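Side-chain contacts in terminase, large subunit (Enterobacteria phage P22, PDB 4DKW), which drives viral DNA into empty capsids as an ATP-powered motor and cuts the genome with its C-terminal nuclease domain, the part described here: residues A[131-134]-A[135-139]; A[176-179]-A[180-183]; A[146-149]-A[150-153]; A[186-189]-A[190-193]. All coordinates share one frame; numbering follows the deposited sequence.

Contact 1 (A[131-134]-A[135-139])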
# COMPACT_ATOMS: atom_id res chain seq x y z
N GLU A 131 -4.58 13.26 1.23
CA GLU A 131 -3.18 13.51 0.92
C GLU A 131 -2.79 12.83 -0.38
O GLU A 131 -2.14 13.43 -1.22
CB GLU A 131 -2.28 13.06 2.07
CG GLU A 131 -2.46 13.93 3.32
CD GLU A 131 -1.34 13.74 4.35
OE1 GLU A 131 -0.35 13.05 4.05
OE2 GLU A 131 -1.46 14.31 5.45
N LEU A 132 -3.23 11.58 -0.55
CA LEU A 132 -2.97 10.87 -1.80
C LEU A 132 -3.59 11.55 -3.02
O LEU A 132 -2.99 11.57 -4.08
CB LEU A 132 -3.43 9.41 -1.70
CG LEU A 132 -2.59 8.50 -0.80
CD1 LEU A 132 -3.23 7.12 -0.69
CD2 LEU A 132 -1.17 8.40 -1.34
N ARG A 133 -4.80 12.10 -2.88
CA ARG A 133 -5.44 12.77 -4.01
C ARG A 133 -4.69 14.04 -4.39
O ARG A 133 -4.56 14.35 -5.58
CB ARG A 133 -6.91 13.13 -3.72
CG ARG A 133 -7.59 13.80 -4.93
CD ARG A 133 -8.90 14.51 -4.61
NE ARG A 133 -9.95 13.58 -4.21
CZ ARG A 133 -10.33 13.39 -2.95
NH1 ARG A 133 -9.74 14.08 -1.97
NH2 ARG A 133 -11.30 12.53 -2.67
N ASP A 134 -4.22 14.78 -3.39
CA ASP A 134 -3.42 15.98 -3.64
C ASP A 134 -2.19 15.62 -4.44
O ASP A 134 -1.87 16.29 -5.42
CB ASP A 134 -2.98 16.65 -2.33
CG ASP A 134 -4.11 17.32 -1.60
OD1 ASP A 134 -5.19 17.52 -2.20
OD2 ASP A 134 -3.92 17.66 -0.41
N LEU A 135 -1.51 14.56 -4.03
CA LEU A 135 -0.29 14.10 -4.72
C LEU A 135 -0.60 13.73 -6.16
O LEU A 135 0.15 14.09 -7.06
CB LEU A 135 0.35 12.92 -3.99
CG LEU A 135 0.89 13.18 -2.57
CD1 LEU A 135 1.32 11.88 -1.90
CD2 LEU A 135 2.05 14.15 -2.63
N MET A 136 -1.70 13.03 -6.37
CA MET A 136 -2.14 12.67 -7.73
C MET A 136 -2.35 13.90 -8.59
O MET A 136 -1.88 13.94 -9.73
CB MET A 136 -3.43 11.86 -7.70
CG MET A 136 -3.29 10.50 -7.05
SD MET A 136 -4.88 9.72 -6.92
CE MET A 136 -4.44 8.21 -6.04
N LEU A 137 -3.04 14.89 -8.04
CA LEU A 137 -3.39 16.11 -8.77
C LEU A 137 -2.15 16.96 -9.08
O LEU A 137 -2.07 17.59 -10.13
CB LEU A 137 -4.41 16.93 -7.95
CG LEU A 137 -5.79 16.30 -7.85
CD1 LEU A 137 -6.63 17.06 -6.84
CD2 LEU A 137 -6.45 16.25 -9.23
N GLU A 138 -1.19 16.94 -8.18
CA GLU A 138 0.05 17.71 -8.35
C GLU A 138 1.06 16.98 -9.23
O GLU A 138 2.15 17.49 -9.49
CB GLU A 138 0.67 18.01 -6.99
CG GLU A 138 -0.23 18.85 -6.09
CD GLU A 138 0.38 19.13 -4.73
OE1 GLU A 138 1.62 19.04 -4.60
OE2 GLU A 138 -0.38 19.48 -3.80
N GLY A 139 0.72 15.78 -9.68
CA GLY A 139 1.62 14.98 -10.49
C GLY A 139 2.72 14.29 -9.68
O GLY A 139 3.78 13.93 -10.22
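Four successive i to i+4 backbone bonds join residues 131-134 to 135-139 in the last turns of helix 125-137. L135 N, M136 N, L137 N and E138 N donate to the carbonyls of E131, L132, R133 and D134; the third, L137 N to R133 O, measures 2.9 Å.

Apolar contacts follow the same i to i+3 and i+4 spacing. On the inner face L132 CD2 lies 4.3 Å from L135 CD1, and Y180 of helix 171-181 touches both leucines. On the outer side R133 and L137 lie alongside each other and point the same way: R133 CG, anti to its own N (chi1 -178°), is 3.9 Å from L137 CD1, so the aliphatic root of the arginine does the touching while NH2 goes on to the carbonyl of I7.

M136 instead runs extended over the L132 carbonyl, its CG 3.2 Å from L132 O, toward F8, I10 and F141.

The acidic side chains D134 and E138 share one exposed flank. D134 OD2 and E138 OE2 stay 5.2 Å apart, and E138 OE1 has a salt bridge to R140, which probably eases the repulsion.

G139 ends the run: its phi is positive (78°), and its N returns to M136 O at 3.2 Å. Both are features of the C-terminal Schellman motif that closes this amphipathic helix.

Contact 2 (A[176-179]-A[180-183])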
# COMPACT_ATOMS: atom_id res chain seq x y z
N THR A 176 -1.29 0.55 -0.12
CA THR A 176 -0.60 1.73 -0.64
C THR A 176 -0.63 2.85 0.38
O THR A 176 0.37 3.50 0.64
CB THR A 176 -1.23 2.21 -1.95
OG1 THR A 176 -1.18 1.16 -2.91
CG2 THR A 176 -0.45 3.40 -2.50
N ARG A 177 -1.80 3.05 0.99
CA ARG A 177 -1.99 4.08 1.99
C ARG A 177 -1.10 3.82 3.21
O ARG A 177 -0.48 4.74 3.76
CB ARG A 177 -3.47 4.16 2.35
CG ARG A 177 -3.94 5.50 2.85
CD ARG A 177 -5.47 5.60 2.90
NE ARG A 177 -6.10 4.31 3.20
CZ ARG A 177 -6.12 3.74 4.40
NH1 ARG A 177 -5.53 4.34 5.43
NH2 ARG A 177 -6.71 2.56 4.57
N TYR A 178 -1.00 2.55 3.63
CA TYR A 178 -0.12 2.18 4.76
C TYR A 178 1.36 2.46 4.50
O TYR A 178 2.07 2.92 5.39
CB TYR A 178 -0.29 0.71 5.15
CG TYR A 178 -1.70 0.33 5.53
CD1 TYR A 178 -2.53 1.24 6.17
CD2 TYR A 178 -2.20 -0.93 5.24
CE1 TYR A 178 -3.83 0.90 6.50
CE2 TYR A 178 -3.49 -1.28 5.57
CZ TYR A 178 -4.30 -0.36 6.20
OH TYR A 178 -5.58 -0.71 6.54
N GLY A 179 1.81 2.17 3.28
CA GLY A 179 3.19 2.42 2.90
C GLY A 179 3.47 3.91 2.90
O GLY A 179 4.52 4.35 3.37
N TYR A 180 2.53 4.68 2.37
CA TYR A 180 2.63 6.13 2.37
C TYR A 180 2.69 6.70 3.80
O TYR A 180 3.51 7.57 4.11
CB TYR A 180 1.48 6.75 1.56
CG TYR A 180 1.42 8.25 1.68
CD1 TYR A 180 2.33 9.05 1.01
CD2 TYR A 180 0.46 8.87 2.48
CE1 TYR A 180 2.30 10.42 1.14
CE2 TYR A 180 0.41 10.26 2.60
CZ TYR A 180 1.34 11.02 1.93
OH TYR A 180 1.33 12.39 2.03
N MET A 181 1.81 6.22 4.67
CA MET A 181 1.76 6.70 6.05
C MET A 181 3.08 6.46 6.77
O MET A 181 3.54 7.30 7.55
CB MET A 181 0.65 6.00 6.81
CG MET A 181 -0.74 6.41 6.35
SD MET A 181 -2.02 5.32 7.00
CE MET A 181 -1.82 5.55 8.75
N MET A 182 3.69 5.32 6.48
CA MET A 182 4.91 4.90 7.16
C MET A 182 6.18 5.22 6.38
O MET A 182 7.23 4.64 6.64
CB MET A 182 4.86 3.40 7.45
CG MET A 182 3.80 3.02 8.46
SD MET A 182 4.21 3.53 10.15
CE MET A 182 5.09 2.11 10.77
N ARG A 183 6.09 6.15 5.43
CA ARG A 183 7.20 6.48 4.55
C ARG A 183 8.47 6.93 5.29
O ARG A 183 9.56 6.88 4.72
CB ARG A 183 6.78 7.52 3.50
CG ARG A 183 6.43 8.88 4.05
CD ARG A 183 5.83 9.73 2.96
NE ARG A 183 5.51 11.09 3.41
CZ ARG A 183 4.42 11.41 4.10
NH1 ARG A 183 3.54 10.47 4.45
NH2 ARG A 183 4.21 12.67 4.46
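M181 lies alongside both R177 and Y178, pointing the same way as each, with its sulfur between an arginine tip and a tyrosine edge. SD is 4.0 Å from R177 NH1, meeting the guanidinium obliquely, and 4.2 Å from Y178 CD1, near the plane of that ring. With CG of M181 beside its own backbone N (chi1 -69°), the chain passes close over the preceding turn, CG 3.1 Å from R177 O. R177 itself bends at chi3, and its NH2 makes a salt bridge with D174, one turn back on the same helix. The Y178 side chain also comes within about 4 Å (nearest atoms) of that of the magnesium ligand D33.

Y180 leans away from this group. Its ring has F54 edge-to-face against it, and its hydroxyl reaches E131 of helix 125-137. The guanidinium of R183 folds back over one face of the Y180 ring: NH1 sits 3.4 Å above the ring plane, offset toward the rim, and donates to Y180 O at 2.9 Å. That carbonyl also takes R183 N, the two donors arriving from opposite faces of its plane. Backbone bonds from Y180 N, M181 N and M182 N to the carbonyls of T176, R177 and Y178 complete the turn.

The NH1 bond and the ring face together should restrain the R183 side chain, and D174 pins R177, whereas the sulfur of M181 is held by van der Waals contact.

Contact 3 (A[146-149]-A[150-153])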
# COMPACT_ATOMS: atom_id res chain seq x y z
N THR A 146 2.17 -1.61 -15.02
CA THR A 146 2.17 -3.05 -14.78
C THR A 146 1.48 -3.42 -13.46
O THR A 146 1.41 -4.59 -13.10
CB THR A 146 3.60 -3.60 -14.78
OG1 THR A 146 4.42 -2.81 -13.89
CG2 THR A 146 4.20 -3.56 -16.19
N CYS A 147 0.97 -2.42 -12.75
CA CYS A 147 0.30 -2.64 -11.46
C CYS A 147 -1.21 -2.56 -11.64
O CYS A 147 -1.87 -1.78 -10.96
CB CYS A 147 0.73 -1.61 -10.42
SG CYS A 147 2.46 -1.70 -9.99
N GLU A 148 -1.74 -3.36 -12.56
CA GLU A 148 -3.17 -3.33 -12.88
C GLU A 148 -4.16 -3.49 -11.70
O GLU A 148 -5.21 -2.85 -11.71
CB GLU A 148 -3.49 -4.31 -14.01
CG GLU A 148 -4.95 -4.28 -14.48
CD GLU A 148 -5.36 -2.95 -15.11
OE1 GLU A 148 -4.47 -2.16 -15.52
OE2 GLU A 148 -6.58 -2.69 -15.20
N PRO A 149 -3.85 -4.36 -10.71
CA PRO A 149 -4.79 -4.44 -9.58
C PRO A 149 -5.02 -3.11 -8.85
O PRO A 149 -6.08 -2.96 -8.24
CB PRO A 149 -4.13 -5.45 -8.63
CG PRO A 149 -3.33 -6.32 -9.52
CD PRO A 149 -2.80 -5.39 -10.61
N PHE A 150 -4.08 -2.17 -8.91
CA PHE A 150 -4.32 -0.84 -8.36
C PHE A 150 -5.43 -0.13 -9.12
O PHE A 150 -6.33 0.45 -8.54
CB PHE A 150 -3.07 0.04 -8.40
CG PHE A 150 -3.34 1.46 -7.98
CD1 PHE A 150 -3.25 1.83 -6.64
CD2 PHE A 150 -3.72 2.43 -8.91
CE1 PHE A 150 -3.50 3.14 -6.24
CE2 PHE A 150 -3.99 3.73 -8.51
CZ PHE A 150 -3.87 4.08 -7.18
N PHE A 151 -5.34 -0.16 -10.45
CA PHE A 151 -6.29 0.58 -11.28
C PHE A 151 -7.70 -0.01 -11.22
O PHE A 151 -8.69 0.72 -11.27
CB PHE A 151 -5.76 0.68 -12.72
CG PHE A 151 -4.55 1.55 -12.84
CD1 PHE A 151 -4.65 2.93 -12.66
CD2 PHE A 151 -3.30 0.99 -13.09
CE1 PHE A 151 -3.53 3.73 -12.75
CE2 PHE A 151 -2.18 1.79 -13.19
CZ PHE A 151 -2.29 3.17 -13.02
N GLU A 152 -7.77 -1.33 -11.09
CA GLU A 152 -9.05 -2.01 -10.90
C GLU A 152 -9.80 -1.49 -9.69
O GLU A 152 -11.01 -1.31 -9.73
CB GLU A 152 -8.84 -3.52 -10.78
CG GLU A 152 -8.28 -4.16 -12.04
CD GLU A 152 -8.04 -5.66 -11.89
OE1 GLU A 152 -8.02 -6.15 -10.73
OE2 GLU A 152 -7.87 -6.34 -12.93
N GLU A 153 -9.07 -1.26 -8.59
CA GLU A 153 -9.65 -0.74 -7.36
C GLU A 153 -9.91 0.77 -7.43
O GLU A 153 -10.96 1.25 -7.00
CB GLU A 153 -8.74 -1.04 -6.17
CG GLU A 153 -8.46 -2.53 -5.93
CD GLU A 153 -7.78 -2.78 -4.59
OE1 GLU A 153 -7.47 -1.79 -3.90
OE2 GLU A 153 -7.57 -3.95 -4.22
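Helix 148-156 starts here: F150 N donates to C147 O at 3.0 Å from well above the carbonyl plane (40° out), as suits a tight first turn, whereas E152 N meets E148 O at 3.0 Å nearly along the C=O axis. The bond from E153 N to P149 O is weak, at 3.5 Å.

E148 reaches forward along the helix to F151 and E152. With chi1 at -176° setting CG opposite the backbone N and a bend at chi2, the chain crosses both at about a right angle. Its OE1 lies 4.1 Å from F151 CD2, oblique to the ring, and its OE2 3.9 Å from E152 CG. The edge of F150, at CD2, stands over the rim of one F151 face, the ring planes near a right angle. F150 continues into a pocket of I15, L56, F141 and V143; F151 carries K16 as a cation-pi partner.

The two carboxylates of E148 and E152 are 4.5 Å apart at OE2, a repulsion that the salt bridge from E148 to R155 probably relieves. The two carboxylate oxygens of E153 are held by K61 and by the backbone N atoms of V172 and L173, which fixes the group next to the magnesium ligand D171.

Contact 4 (A[186-189]-A[190-193])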
# COMPACT_ATOMS: atom_id res chain seq x y z
N ALA A 186 10.84 4.12 5.15
CA ALA A 186 11.38 3.74 3.85
C ALA A 186 12.90 3.83 3.86
O ALA A 186 13.48 4.76 4.42
CB ALA A 186 10.79 4.61 2.75
N ARG A 187 13.56 2.86 3.24
CA ARG A 187 15.01 2.81 3.24
C ARG A 187 15.59 3.18 1.87
O ARG A 187 15.02 2.84 0.83
CB ARG A 187 15.49 1.43 3.68
CG ARG A 187 15.18 0.31 2.69
CD ARG A 187 15.59 -1.06 3.21
NE ARG A 187 16.96 -1.11 3.70
CZ ARG A 187 17.63 -2.23 3.96
NH1 ARG A 187 17.06 -3.41 3.75
NH2 ARG A 187 18.88 -2.17 4.40
N MET A 188 16.71 3.89 1.86
CA MET A 188 17.33 4.30 0.60
C MET A 188 17.79 3.08 -0.19
O MET A 188 18.41 2.18 0.35
CB MET A 188 18.51 5.23 0.85
CG MET A 188 19.05 5.84 -0.42
SD MET A 188 20.39 6.97 -0.10
CE MET A 188 19.59 8.54 -0.37
N MET A 189 17.47 3.07 -1.49
CA MET A 189 17.77 1.94 -2.36
C MET A 189 19.22 1.46 -2.27
O MET A 189 19.47 0.27 -2.18
CB MET A 189 17.41 2.28 -3.81
CG MET A 189 17.70 1.17 -4.81
SD MET A 189 16.70 -0.31 -4.61
CE MET A 189 17.23 -1.25 -6.04
N ARG A 190 20.18 2.38 -2.27
CA ARG A 190 21.58 1.98 -2.21
C ARG A 190 22.04 1.41 -0.87
O ARG A 190 23.04 0.70 -0.79
CB ARG A 190 22.51 3.11 -2.65
CG ARG A 190 22.35 4.40 -1.88
CD ARG A 190 23.64 5.19 -1.89
NE ARG A 190 24.28 5.11 -0.57
CZ ARG A 190 25.51 5.55 -0.29
NH1 ARG A 190 26.27 6.10 -1.23
NH2 ARG A 190 25.97 5.42 0.95
N ASP A 191 21.31 1.72 0.19
CA ASP A 191 21.63 1.18 1.52
C ASP A 191 20.97 -0.19 1.74
O ASP A 191 21.37 -0.93 2.63
CB ASP A 191 21.15 2.14 2.61
CG ASP A 191 21.94 3.43 2.64
OD1 ASP A 191 23.07 3.46 2.08
OD2 ASP A 191 21.43 4.42 3.22
N ILE A 192 19.97 -0.52 0.91
CA ILE A 192 19.28 -1.80 1.03
C ILE A 192 20.30 -2.91 0.91
O ILE A 192 20.73 -3.47 1.90
CB ILE A 192 18.21 -2.01 -0.06
CG1 ILE A 192 17.16 -0.91 -0.02
CG2 ILE A 192 17.55 -3.36 0.12
CD1 ILE A 192 16.12 -1.02 -1.11
N ARG A 193 20.69 -3.19 -0.33
CA ARG A 193 21.82 -4.05 -0.65
C ARG A 193 22.02 -3.79 -2.13
O ARG A 193 21.24 -4.25 -2.96
CB ARG A 193 21.50 -5.52 -0.36
CG ARG A 193 22.58 -6.27 0.44
CD ARG A 193 22.58 -5.89 1.94
NE ARG A 193 21.29 -6.15 2.59
CZ ARG A 193 20.93 -5.66 3.77
NH1 ARG A 193 21.75 -4.86 4.44
NH2 ARG A 193 19.74 -5.94 4.29
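M188 O accepts D191 N at 2.9 Å and, weakly, I192 N; M189 O takes I192 N as well, at 3.2 Å. The D191 and stronger I192 bonds arrive far above their carbonyl planes, 52° and 69° out. Beside this irregular turn R190 NE holds D191 OD1 in a weak salt bridge of 3.3 Å between neighbours, the carboxylate oxygen lying at the edge of the guanidinium, in its plane.

R187 spreads its guanidinium across I192. The CA of I192 lies over the centre of one face, 3.4 Å from R187 CZ, while R187 CG rests 3.6 Å from I192 CG1. CG of R187 is wedged between its own N and carbonyl carbon (chi1 68°), which turns the chain toward the helical turn; NH1 is then bound by the carbonyl of K80. R193 NH2 approaches the edge of this group, but R193 is poorly ordered.

Strand 187-188 pairs antiparallel with strand 27-33, the strand that ends at D33, and the chain turns directly from it into the short, weakly bonded helix 189-193: a short strand paired with 27-33 and followed by a C-terminal helical turn in an RNase H-like nuclease fold.

M189, bent at chi2, brings SD to 3.6 Å from I192 CD1, and V28 and I81 also touch the isoleucine. On the outer flank M188 crosses R190 at an angle, M188 SD 3.7 Å from R190 CG, and D191 OD2 lies near M188 CB.

Contact 2 is the most buried and close to the centre of the chain; contacts 1 and 3 are partly buried, and contact 4 lies at the surface. Contacts 2 and 3 both come next to the magnesium ligands, through Y178 near D33 and E153 near D171, whereas contacts 1 and 4 lie away from them. Contacts 1 and 2 hold different helices, 125-137 and 171-181, yet touch each other through E131 and Y180, and L132 packs against R177. Contact 3 starts a third helix, and its E153 reaches the start of helix 171-181, whose end is in contact 2. Contacts 1 and 2 are helix C-terminal turns, contact 3 a helix start rich in carboxylates, and contact 4 a strand-to-helix bend dominated by arginines and methionines.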